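Side-chain contacts in BIFUNCTIONAL PROTEIN Proline utilization A (PutA) (Corynebacterium freiburgense, PDB 5UX5), which catalyses both steps of proline catabolism, oxidising proline with its flavin-dependent proline dehydrogenase and then the semialdehyde to glutamate with its NAD-dependent aldehyde dehydrogenase: residues A[199-202]-A[203-207]; A[321-324]-A[325-329]; A[744-747]-A[748-752]; A[944-947]-A[948-952]; A[1049-1052]-A[1053-1056]. One frame throughout, in Å; residues are numbered along the deposited sequence.

Contact 1. Residues A[199-202]-A[203-207]; sequences PWDI and DGNTE
D201 and G204 meet where the loop 199-201 enters helix 202-221, with their CA atoms 5.4 Å apart. D201 is the N-cap residue. Its side chain folds back over the start of the helix, with CG anti to the backbone N (chi1 -175°). This brings OD1 within 3.1 Å of G204 N, and the two form the capping hydrogen bond. The N-H does not lie in the plane of the acid. It meets OD1 from above, 60° out of the carboxylate plane. OD2 rests alongside the glycine, 3.3 Å from G204 CA. The negative group sits at the helix start, where it would probably be favoured by the helix dipole.

At the next residue, I202 O is gripped twice by T206, one turn further along. T206 N donates to it at 2.9 Å, and T206 OG1 donates to it at 2.9 Å. The two donors reach the oxygen from opposite faces of the carbonyl plane. The threonine hydroxyl can do this because it lies beside its own backbone N, with chi1 -64°. The side chains of I202 and D203 are set obliquely, and I202 CG2 touches D203 OD1 at 3.5 Å. The same OD1 has its salt bridge outside this turn, with R244.

This is a classic N-terminal helix cap in the proline dehydrogenase part of the chain. I202 and T206 pack on R244 of helix 239-251, and I202 also meets L480 of helix 477-484. W200, in the loop before the cap, packs against helices 477-484 and 550-574.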
# COMPACT_ATOMS: atom_id res chain seq x y z
N PRO A 199 3.80 12.84 -3.39
CA PRO A 199 2.50 13.47 -3.67
C PRO A 199 2.04 14.45 -2.62
O PRO A 199 1.01 15.11 -2.84
CB PRO A 199 1.54 12.28 -3.72
CG PRO A 199 2.16 11.29 -2.78
CD PRO A 199 3.67 11.44 -2.94
N TRP A 200 2.70 14.56 -1.47
CA TRP A 200 2.25 15.48 -0.43
C TRP A 200 2.95 16.83 -0.48
O TRP A 200 2.55 17.74 0.25
CB TRP A 200 2.45 14.87 0.96
CG TRP A 200 1.53 13.71 1.20
CD1 TRP A 200 1.80 12.39 0.99
CD2 TRP A 200 0.19 13.77 1.68
NE1 TRP A 200 0.73 11.63 1.32
CE2 TRP A 200 -0.29 12.44 1.74
CE3 TRP A 200 -0.66 14.81 2.07
CZ2 TRP A 200 -1.59 12.12 2.15
CZ3 TRP A 200 -1.95 14.49 2.49
CH2 TRP A 200 -2.40 13.15 2.53
N ASP A 201 3.95 16.99 -1.33
CA ASP A 201 4.76 18.20 -1.36
C ASP A 201 4.69 18.77 -2.77
O ASP A 201 5.66 18.67 -3.53
CB ASP A 201 6.20 17.90 -0.95
CG ASP A 201 7.06 19.16 -0.84
OD1 ASP A 201 6.47 20.24 -0.61
OD2 ASP A 201 8.31 19.07 -0.98
N ILE A 202 3.55 19.38 -3.12
CA ILE A 202 3.42 19.92 -4.47
C ILE A 202 4.33 21.13 -4.66
O ILE A 202 5.00 21.23 -5.69
CB ILE A 202 1.95 20.26 -4.80
CG1 ILE A 202 1.79 20.45 -6.30
CG2 ILE A 202 1.49 21.52 -4.14
CD1 ILE A 202 0.37 20.55 -6.74
N ASP A 203 4.47 21.98 -3.63
CA ASP A 203 5.30 23.19 -3.72
C ASP A 203 6.76 22.81 -3.96
O ASP A 203 7.43 23.40 -4.81
CB ASP A 203 5.23 24.04 -2.44
CG ASP A 203 3.81 24.54 -2.09
OD1 ASP A 203 2.90 24.54 -2.94
OD2 ASP A 203 3.62 24.98 -0.94
N GLY A 204 7.25 21.84 -3.19
CA GLY A 204 8.63 21.42 -3.33
C GLY A 204 8.88 20.66 -4.61
O GLY A 204 9.93 20.81 -5.24
N ASN A 205 7.94 19.82 -5.00
CA ASN A 205 8.10 19.11 -6.26
C ASN A 205 8.17 20.09 -7.42
O ASN A 205 8.97 19.90 -8.34
CB ASN A 205 6.96 18.10 -6.43
CG ASN A 205 7.04 16.96 -5.42
OD1 ASN A 205 7.76 17.03 -4.43
ND2 ASN A 205 6.29 15.91 -5.68
N THR A 206 7.34 21.15 -7.38
CA THR A 206 7.35 22.15 -8.44
C THR A 206 8.70 22.82 -8.56
O THR A 206 9.24 22.95 -9.66
CB THR A 206 6.28 23.21 -8.21
OG1 THR A 206 4.97 22.62 -8.25
CG2 THR A 206 6.35 24.24 -9.29
N GLU A 207 9.27 23.24 -7.42
CA GLU A 207 10.55 23.94 -7.43
C GLU A 207 11.66 23.02 -7.89
O GLU A 207 12.54 23.43 -8.64
CB GLU A 207 10.86 24.49 -6.04
CG GLU A 207 9.95 25.63 -5.63
CD GLU A 207 10.11 26.88 -6.51
OE1 GLU A 207 11.25 27.36 -6.68
OE2 GLU A 207 9.08 27.37 -7.02

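Contact 2. Residues A[321-324]-A[325-329]; sequences ATKE and EVDAN. With FAD (flavin-adenine dinucleotide), chain E.
K323 reaches along the first turn of helix 323-337 to D327 and lies against the bound FAD on its way. Its CB sits 3.4 Å from C5A of the FAD adenine. CG passes D327 OD2 at 3.8 Å. CD then runs beside the junction of base and ribose, 3.5 Å from FAD C8A. CE lies between D327 OD2 and the phosphate oxygen O1A. The chain bends at chi2 and again at chi4 (74°), and this last bend delivers NZ to the carboxylate of D327. NZ forms a salt bridge with D327 OD2, modelled as very short. A long, weak hydrogen bond also runs from NZ to O2A of the FAD phosphate.

The start of the helix is closed by a capping box between T322 and E325. T322 is the N-cap, and its OG1 accepts from E325 N at 3.2 Å. In return E325 OE1 takes two donors, T322 OG1 at 2.8 Å and T322 N at 3.0 Å. The hydroxyl uses the anti lone pair of OE1, the one turned away from OE2. The backbone N comes from the same anti side, 25° out of the carboxylate plane. V326 also packs on the adenine, with CG2 3.2 Å from FAD N3A.

D327 OD1 has a second cationic partner, K299, which is itself hydrogen-bonded to FAD. The acid is thus shared by two lysines that both bond FAD, K323 only weakly. The arrangement is consistent with D327 positioning lysines whose positive charge may partly offset that of the diphosphate, while K323 and V326 pack on the adenine.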
# COMPACT_ATOMS: atom_id res chain seq x y z
N ALA A 321 -16.10 5.92 -16.23
CA ALA A 321 -16.44 4.51 -16.08
C ALA A 321 -16.58 3.78 -17.41
O ALA A 321 -16.36 2.57 -17.46
CB ALA A 321 -17.73 4.37 -15.28
N THR A 322 -16.95 4.48 -18.48
CA THR A 322 -17.18 3.88 -19.80
C THR A 322 -16.35 4.59 -20.87
O THR A 322 -16.10 5.79 -20.77
CB THR A 322 -18.63 3.99 -20.21
OG1 THR A 322 -18.87 5.34 -20.60
CG2 THR A 322 -19.51 3.70 -19.06
N LYS A 323 -15.98 3.85 -21.92
CA LYS A 323 -15.29 4.46 -23.06
C LYS A 323 -16.19 5.45 -23.83
O LYS A 323 -15.68 6.37 -24.49
CB LYS A 323 -14.78 3.36 -23.99
CG LYS A 323 -14.80 3.67 -25.51
CD LYS A 323 -13.43 3.39 -26.14
CE LYS A 323 -13.50 3.25 -27.65
NZ LYS A 323 -13.70 4.56 -28.35
N GLU A 324 -17.51 5.27 -23.79
CA GLU A 324 -18.38 6.25 -24.42
C GLU A 324 -18.18 7.64 -23.81
O GLU A 324 -18.22 8.66 -24.52
CB GLU A 324 -19.84 5.81 -24.31
CG GLU A 324 -20.21 4.62 -25.20
CD GLU A 324 -19.69 3.25 -24.66
OE1 GLU A 324 -19.48 3.11 -23.43
OE2 GLU A 324 -19.51 2.33 -25.48
N GLU A 325 -17.99 7.71 -22.49
CA GLU A 325 -17.77 9.01 -21.88
C GLU A 325 -16.46 9.62 -22.35
O GLU A 325 -16.34 10.83 -22.55
CB GLU A 325 -17.83 8.86 -20.36
CG GLU A 325 -19.18 8.39 -19.88
CD GLU A 325 -19.15 7.95 -18.44
OE1 GLU A 325 -18.85 6.76 -18.17
OE2 GLU A 325 -19.42 8.80 -17.57
N VAL A 326 -15.46 8.77 -22.57
CA VAL A 326 -14.16 9.22 -23.02
C VAL A 326 -14.26 9.79 -24.42
O VAL A 326 -13.75 10.88 -24.72
CB VAL A 326 -13.17 8.05 -22.97
CG1 VAL A 326 -11.84 8.52 -23.47
CG2 VAL A 326 -13.09 7.52 -21.55
N ASP A 327 -14.88 9.03 -25.33
CA ASP A 327 -15.07 9.53 -26.68
C ASP A 327 -15.83 10.85 -26.67
O ASP A 327 -15.52 11.76 -27.45
CB ASP A 327 -15.82 8.49 -27.51
CG ASP A 327 -14.94 7.33 -27.90
OD1 ASP A 327 -13.69 7.50 -27.95
OD2 ASP A 327 -15.49 6.27 -28.23
N ALA A 328 -16.81 10.98 -25.76
CA ALA A 328 -17.61 12.20 -25.66
C ALA A 328 -16.78 13.38 -25.20
O ALA A 328 -16.85 14.47 -25.78
CB ALA A 328 -18.79 11.97 -24.72
N ASN A 329 -16.02 13.19 -24.12
CA ASN A 329 -15.21 14.28 -23.58
C ASN A 329 -14.10 14.66 -24.55
O ASN A 329 -13.69 15.82 -24.61
CB ASN A 329 -14.63 13.87 -22.22
CG ASN A 329 -14.06 15.05 -21.46
OD1 ASN A 329 -14.64 16.13 -21.44
ND2 ASN A 329 -12.93 14.84 -20.79
PA FAD E . -9.74 4.43 -29.27
O1A FAD E . -10.09 2.91 -29.45
O2A FAD E . -10.67 5.43 -29.77
O5B FAD E . -9.58 4.95 -27.89
C5B FAD E . -9.11 4.08 -26.87
C4B FAD E . -9.12 4.84 -25.55
O4B FAD E . -10.40 4.88 -25.00
C3B FAD E . -8.24 4.23 -24.51
O3B FAD E . -6.89 4.52 -24.61
C2B FAD E . -8.83 4.75 -23.25
O2B FAD E . -8.26 5.95 -22.88
C1B FAD E . -10.29 4.84 -23.59
N9A FAD E . -11.06 3.72 -23.07
C8A FAD E . -11.19 2.46 -23.65
N7A FAD E . -11.96 1.68 -22.87
C5A FAD E . -12.40 2.38 -21.75
C6A FAD E . -13.22 2.07 -20.64
N6A FAD E . -13.83 0.77 -20.43
N1A FAD E . -13.44 3.02 -19.72
C2A FAD E . -12.88 4.26 -19.85
N3A FAD E . -12.07 4.59 -20.91
C4A FAD E . -11.82 3.69 -21.86
N1 FAD E . -1.53 8.55 -23.46
C2 FAD E . -1.30 9.21 -22.20
O2 FAD E . -2.00 8.79 -21.10
N3 FAD E . -0.31 10.20 -22.11
C4 FAD E . 0.42 10.61 -23.23
O4 FAD E . 1.38 11.60 -23.12
C4X FAD E . 0.07 10.05 -24.58
N5 FAD E . 0.64 10.53 -25.75
C5X FAD E . 0.25 10.01 -27.00
C6 FAD E . 0.82 10.49 -28.19
C7 FAD E . 0.42 9.95 -29.41
C7M FAD E . 1.02 10.43 -30.70
C8 FAD E . -0.54 8.98 -29.47
C8M FAD E . -0.97 8.40 -30.78
C9 FAD E . -1.11 8.50 -28.29
C9A FAD E . -0.71 9.02 -27.07
N10 FAD E . -1.33 8.51 -25.89
C10 FAD E . -0.95 9.02 -24.63
C1' FAD E . -2.32 7.42 -25.99
C2' FAD E . -3.77 7.81 -25.96
O2' FAD E . -4.08 8.29 -24.70
C3' FAD E . -4.59 6.56 -26.33
O3' FAD E . -4.38 5.61 -25.36
C4' FAD E . -4.31 5.89 -27.69
O4' FAD E . -3.80 6.76 -28.63
C5' FAD E . -5.51 5.09 -28.24
O5' FAD E . -6.77 5.74 -28.22
P FAD E . -7.59 6.20 -29.54
O1P FAD E . -8.13 7.68 -29.60
O2P FAD E . -6.56 5.70 -30.63
O3P FAD E . -8.55 4.96 -29.96

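Contact 3. Residues A[744-747]-A[748-752]; sequences LIDA and TRTLR
L744 and T748 pack one turn apart on the buried side of helix 740-750, and this is the tight part of the contact. Their side chains lie side by side and point the same way, with L744 CD1 3.7 Å from T748 OG1. L744 O is gripped by two donors of T748. T748 OG1 comes to 2.8 Å from L744 O, and T748 N to 2.9 Å from the same atom. They arrive from opposite faces of the carbonyl plane. The hydroxyl reaches back because OG1 lies anti to the carbonyl carbon of T748 (chi1 -58°).

T750 repeats part of this pattern, donating from OG1 to D746 O at 2.8 Å. Its backbone N is less well placed. It makes only weak bonds, to D746 O and A747 O, as the regular helix runs out. T750 OG1 also pairs with D164 N. The carboxylate of D746 turns to the backbone N atoms of G165 and E166.

The looser side carries I745 and R749. R749 is exposed, and its chain runs extended from CG to NE alongside I745. The nearest side-chain approach is I745 CG2 to R749 NE at 4.0 Å, and it is oblique to the guanidinium. R749 N still donates to I745 O, as in a regular helix.

The helix belongs to the aldehyde dehydrogenase part. L744 and T748 pack on helix 706-718 and strand 804-807. D746, T750 and R752 bind the 164-166 region, in the proline dehydrogenase part, so this helix end bridges the two catalytic units.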
# COMPACT_ATOMS: atom_id res chain seq x y z
N LEU A 744 17.98 -0.71 -6.68
CA LEU A 744 17.76 -0.58 -5.25
C LEU A 744 18.70 0.47 -4.66
O LEU A 744 18.28 1.31 -3.85
CB LEU A 744 17.96 -1.92 -4.54
CG LEU A 744 18.01 -1.85 -3.01
CD1 LEU A 744 16.67 -1.37 -2.48
CD2 LEU A 744 18.41 -3.19 -2.39
N ILE A 745 19.96 0.44 -5.06
CA ILE A 745 20.92 1.43 -4.58
C ILE A 745 20.47 2.84 -4.98
O ILE A 745 20.41 3.74 -4.14
CB ILE A 745 22.33 1.11 -5.09
CG1 ILE A 745 22.85 -0.14 -4.39
CG2 ILE A 745 23.28 2.28 -4.91
CD1 ILE A 745 24.15 -0.62 -4.89
N ASP A 746 20.10 3.02 -6.26
CA ASP A 746 19.66 4.33 -6.73
C ASP A 746 18.44 4.81 -5.96
O ASP A 746 18.36 5.97 -5.53
CB ASP A 746 19.39 4.26 -8.23
CG ASP A 746 19.14 5.64 -8.85
OD1 ASP A 746 19.51 6.65 -8.22
OD2 ASP A 746 18.61 5.71 -9.99
N ALA A 747 17.46 3.93 -5.76
CA ALA A 747 16.25 4.32 -5.04
C ALA A 747 16.56 4.68 -3.58
O ALA A 747 15.93 5.58 -3.01
CB ALA A 747 15.23 3.19 -5.12
N THR A 748 17.48 3.96 -2.94
CA THR A 748 17.77 4.22 -1.53
C THR A 748 18.50 5.54 -1.34
O THR A 748 18.16 6.33 -0.45
CB THR A 748 18.56 3.05 -0.96
OG1 THR A 748 17.79 1.86 -1.13
CG2 THR A 748 18.80 3.23 0.52
N ARG A 749 19.52 5.81 -2.16
CA ARG A 749 20.19 7.10 -2.10
C ARG A 749 19.22 8.26 -2.36
O ARG A 749 19.51 9.39 -1.97
CB ARG A 749 21.35 7.14 -3.08
CG ARG A 749 22.43 6.09 -2.84
CD ARG A 749 23.78 6.50 -3.50
NE ARG A 749 24.88 5.56 -3.27
CZ ARG A 749 25.55 5.41 -2.11
NH1 ARG A 749 25.24 6.12 -1.02
NH2 ARG A 749 26.54 4.52 -2.04
N THR A 750 18.07 8.01 -3.01
CA THR A 750 17.13 9.08 -3.34
C THR A 750 16.15 9.44 -2.21
O THR A 750 15.58 10.54 -2.24
CB THR A 750 16.37 8.72 -4.64
OG1 THR A 750 17.31 8.57 -5.70
CG2 THR A 750 15.38 9.78 -5.05
N LEU A 751 15.94 8.59 -1.22
CA LEU A 751 15.04 8.94 -0.12
C LEU A 751 15.45 10.24 0.57
O LEU A 751 16.62 10.44 0.90
CB LEU A 751 15.00 7.81 0.90
CG LEU A 751 14.28 6.56 0.47
CD1 LEU A 751 14.67 5.43 1.40
CD2 LEU A 751 12.77 6.81 0.49
N ARG A 752 14.46 11.10 0.83
CA ARG A 752 14.69 12.37 1.51
C ARG A 752 14.54 12.14 3.02
O ARG A 752 13.44 11.86 3.50
CB ARG A 752 13.70 13.44 1.06
CG ARG A 752 13.63 13.77 -0.43
CD ARG A 752 14.95 14.04 -1.13
NE ARG A 752 14.73 14.05 -2.58
CZ ARG A 752 15.66 13.79 -3.49
NH1 ARG A 752 16.92 13.48 -3.12
NH2 ARG A 752 15.33 13.82 -4.79

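Contact 4. Residues A[944-947]-A[948-952]; sequences LDEI and AWRTE
R950 lays its extended side chain across E946, one turn earlier on helix 936-953. Its CG lies 3.3 Å from E946 O, and its NE forms a salt bridge with E946 OE1 at 3.0 Å. The bond is fairly straight, with an N-H...O angle of 160°. OE1 lies at the edge of the guanidinium, close to its plane, and offers its anti lone pair. R950 NH2 adds only a weak bond to the same oxygen. The two flat groups stand almost perpendicular, 84° apart. E946 reaches this place by bending at chi2 (65°). Its other oxygen, OE2, is held by R996, so the acid bridges two arginines.

Next to this pair, I947 and T951 lie side by side. T951 OG1 donates to I947 O at 3.1 Å, from above the carbonyl plane. T951 N reaches the same oxygen from the opposite face at 2.9 Å. The helix then widens into a pi-type turn at 949-952.

W949 and D945 face helix 984-997. W949 packs on R996 and T997, while D945 forms a salt bridge with R989. On other sides, I947 meets P921 and R950 meets S924, both in loops.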
# COMPACT_ATOMS: atom_id res chain seq x y z
N LEU A 944 -18.49 -32.02 16.06
CA LEU A 944 -18.31 -30.58 16.03
C LEU A 944 -17.00 -30.19 15.35
O LEU A 944 -16.92 -29.13 14.73
CB LEU A 944 -18.40 -30.03 17.46
CG LEU A 944 -19.79 -30.21 18.08
CD1 LEU A 944 -19.88 -29.68 19.49
CD2 LEU A 944 -20.84 -29.56 17.24
N ASP A 945 -15.96 -31.04 15.47
CA ASP A 945 -14.74 -30.83 14.70
C ASP A 945 -15.03 -30.88 13.20
O ASP A 945 -14.58 -30.03 12.44
CB ASP A 945 -13.68 -31.87 15.08
CG ASP A 945 -13.06 -31.61 16.46
OD1 ASP A 945 -13.27 -30.52 17.03
OD2 ASP A 945 -12.33 -32.49 16.97
N GLU A 946 -15.80 -31.87 12.77
CA GLU A 946 -16.16 -31.96 11.36
C GLU A 946 -16.86 -30.69 10.89
O GLU A 946 -16.51 -30.13 9.85
CB GLU A 946 -17.04 -33.18 11.13
CG GLU A 946 -17.43 -33.40 9.68
CD GLU A 946 -16.26 -33.73 8.78
OE1 GLU A 946 -16.40 -33.50 7.56
OE2 GLU A 946 -15.22 -34.23 9.27
N ILE A 947 -17.86 -30.22 11.65
CA ILE A 947 -18.63 -29.04 11.23
C ILE A 947 -17.75 -27.80 11.22
O ILE A 947 -17.82 -26.98 10.29
CB ILE A 947 -19.86 -28.83 12.12
CG1 ILE A 947 -20.82 -29.97 12.02
CG2 ILE A 947 -20.53 -27.52 11.82
CD1 ILE A 947 -21.84 -29.85 13.08
N ALA A 948 -16.94 -27.63 12.25
CA ALA A 948 -16.02 -26.50 12.27
C ALA A 948 -15.04 -26.58 11.11
O ALA A 948 -14.75 -25.58 10.46
CB ALA A 948 -15.27 -26.44 13.61
N TRP A 949 -14.58 -27.79 10.78
CA TRP A 949 -13.65 -27.91 9.67
C TRP A 949 -14.33 -27.54 8.35
O TRP A 949 -13.73 -26.83 7.53
CB TRP A 949 -13.08 -29.33 9.63
CG TRP A 949 -11.76 -29.42 8.91
CD1 TRP A 949 -11.56 -29.81 7.62
CD2 TRP A 949 -10.48 -29.06 9.43
NE1 TRP A 949 -10.24 -29.74 7.32
CE2 TRP A 949 -9.54 -29.28 8.41
CE3 TRP A 949 -10.03 -28.58 10.67
CZ2 TRP A 949 -8.18 -29.04 8.58
CZ3 TRP A 949 -8.66 -28.35 10.84
CH2 TRP A 949 -7.76 -28.58 9.80
N ARG A 950 -15.58 -27.96 8.16
CA ARG A 950 -16.32 -27.59 6.95
C ARG A 950 -16.62 -26.10 6.88
O ARG A 950 -16.65 -25.52 5.79
CB ARG A 950 -17.62 -28.36 6.85
CG ARG A 950 -17.49 -29.84 6.67
CD ARG A 950 -18.84 -30.45 6.52
NE ARG A 950 -18.77 -31.89 6.57
CZ ARG A 950 -19.81 -32.70 6.43
NH1 ARG A 950 -21.01 -32.20 6.21
NH2 ARG A 950 -19.65 -34.01 6.51
N THR A 951 -16.90 -25.48 8.03
CA THR A 951 -17.37 -24.10 8.04
C THR A 951 -16.23 -23.11 7.88
O THR A 951 -16.33 -22.17 7.08
CB THR A 951 -18.09 -23.83 9.36
OG1 THR A 951 -19.36 -24.50 9.35
CG2 THR A 951 -18.31 -22.32 9.52
N GLU A 952 -15.14 -23.33 8.61
CA GLU A 952 -14.07 -22.36 8.79
C GLU A 952 -12.69 -22.95 8.47
O GLU A 952 -12.05 -22.54 7.49
CB GLU A 952 -14.13 -21.84 10.24
CG GLU A 952 -13.13 -20.72 10.57
CD GLU A 952 -13.61 -19.38 10.08
OE1 GLU A 952 -14.62 -19.36 9.32
OE2 GLU A 952 -12.99 -18.35 10.41

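Contact 5. Residues A[1049-1052]-A[1053-1056]; sequences RREL and LHFL
E1051 and H1054 face each other where the helix gives way to a 3-10 turn, joined by a His-carboxylate hydrogen bond. H1054 ND1 donates to E1051 OE1 at 2.7 Å. The oxygen lies near the ring plane, but the ring N-H meets the acid from above, 67° out of the carboxylate plane. E1051 bends at chi2 (60°), which swings its carboxylate back toward the histidine. OE2 forms a salt bridge with R1017 and accepts from the backbone N of L1045. The buried acid thus has partners on both oxygens.

Three backbone carbonyls are taken up in turn, each by the N-H three residues on. L1053 N bonds R1050 O at 3.2 Å, H1054 N bonds E1051 O at 3.1 Å, and F1055 N bonds L1052 O at 2.9 Å. E1051 O also lies at the edge of the F1055 ring, 3.6 Å from CD1. L1053 CD1 covers one face of the R1050 guanidinium, 3.5 Å from NH2. R1050 also makes a cation-pi contact with W913.

The i-to-i+3 bonds mark a 3-10 turn, through which the short helix passes into strand 1056-1064 of the C-terminal region.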
# COMPACT_ATOMS: atom_id res chain seq x y z
N ARG A 1049 -15.07 -25.70 17.10
CA ARG A 1049 -15.00 -24.32 16.67
C ARG A 1049 -14.14 -23.50 17.61
O ARG A 1049 -13.50 -22.54 17.18
CB ARG A 1049 -16.40 -23.70 16.57
CG ARG A 1049 -16.41 -22.30 15.99
CD ARG A 1049 -15.68 -22.26 14.64
NE ARG A 1049 -15.61 -20.93 14.04
CZ ARG A 1049 -14.65 -20.03 14.31
NH1 ARG A 1049 -13.69 -20.30 15.17
NH2 ARG A 1049 -14.65 -18.84 13.72
N ARG A 1050 -14.07 -23.89 18.88
CA ARG A 1050 -13.15 -23.28 19.83
C ARG A 1050 -11.89 -24.11 20.05
O ARG A 1050 -10.79 -23.57 19.91
CB ARG A 1050 -13.83 -23.07 21.18
CG ARG A 1050 -15.06 -22.18 21.18
CD ARG A 1050 -14.82 -20.85 20.55
NE ARG A 1050 -13.54 -20.30 20.97
CZ ARG A 1050 -12.96 -19.26 20.38
NH1 ARG A 1050 -13.57 -18.66 19.35
NH2 ARG A 1050 -11.78 -18.83 20.80
N GLU A 1051 -12.02 -25.41 20.32
CA GLU A 1051 -10.86 -26.20 20.73
C GLU A 1051 -9.85 -26.34 19.61
O GLU A 1051 -8.64 -26.35 19.87
CB GLU A 1051 -11.29 -27.58 21.20
CG GLU A 1051 -10.20 -28.43 21.84
CD GLU A 1051 -9.57 -27.81 23.09
OE1 GLU A 1051 -8.32 -27.75 23.14
OE2 GLU A 1051 -10.31 -27.43 24.04
N LEU A 1052 -10.30 -26.44 18.35
CA LEU A 1052 -9.36 -26.65 17.25
C LEU A 1052 -8.43 -25.45 17.03
O LEU A 1052 -7.40 -25.60 16.36
CB LEU A 1052 -10.11 -27.02 15.95
CG LEU A 1052 -10.73 -28.43 15.91
CD1 LEU A 1052 -11.63 -28.67 14.72
CD2 LEU A 1052 -9.68 -29.51 15.93
N LEU A 1053 -8.73 -24.27 17.59
CA LEU A 1053 -7.82 -23.14 17.41
C LEU A 1053 -6.47 -23.46 18.05
O LEU A 1053 -5.43 -23.01 17.55
CB LEU A 1053 -8.42 -21.84 17.97
CG LEU A 1053 -9.63 -21.25 17.21
CD1 LEU A 1053 -10.29 -20.08 17.90
CD2 LEU A 1053 -9.30 -20.84 15.82
N HIS A 1054 -6.46 -24.27 19.10
CA HIS A 1054 -5.24 -24.69 19.76
C HIS A 1054 -4.36 -25.56 18.87
O HIS A 1054 -3.17 -25.74 19.17
CB HIS A 1054 -5.57 -25.44 21.05
CG HIS A 1054 -6.40 -24.65 22.00
ND1 HIS A 1054 -7.49 -25.18 22.66
CD2 HIS A 1054 -6.31 -23.37 22.41
CE1 HIS A 1054 -8.03 -24.26 23.43
NE2 HIS A 1054 -7.33 -23.14 23.30
N PHE A 1055 -4.91 -26.07 17.76
CA PHE A 1055 -4.17 -26.95 16.87
C PHE A 1055 -3.78 -26.29 15.56
O PHE A 1055 -3.26 -26.97 14.67
CB PHE A 1055 -4.99 -28.22 16.62
CG PHE A 1055 -5.16 -29.06 17.85
CD1 PHE A 1055 -6.06 -28.69 18.84
CD2 PHE A 1055 -4.42 -30.21 18.02
CE1 PHE A 1055 -6.22 -29.45 19.99
CE2 PHE A 1055 -4.59 -30.99 19.16
CZ PHE A 1055 -5.48 -30.61 20.14
N LEU A 1056 -4.01 -24.98 15.42
CA LEU A 1056 -3.89 -24.26 14.15
C LEU A 1056 -3.19 -22.91 14.32
O LEU A 1056 -3.33 -22.22 15.34
CB LEU A 1056 -5.28 -24.02 13.52
CG LEU A 1056 -6.10 -25.28 13.20
CD1 LEU A 1056 -7.54 -24.88 12.98
CD2 LEU A 1056 -5.55 -26.01 11.98

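The five contacts follow one another along the chain. Each is local, and none nests in or crosses another. Contact 1 caps helix 202-221 and contact 2 starts helix 323-337. Both belong to the proline dehydrogenase barrel, with centres about 31 Å apart. Contact 3 ends a helix of the aldehyde dehydrogenase part. It approaches contact 1 across the junction of the two parts, with nearest atoms about 8 Å apart. Contacts 4 and 5 lie beyond, on the opposite side of the chain's centre from contacts 1 and 3. These two do touch: D945 OD1 meets L1052 CD1 at 3.4 Å, so helix 936-953 packs on the turn leading into strand 1056-1064.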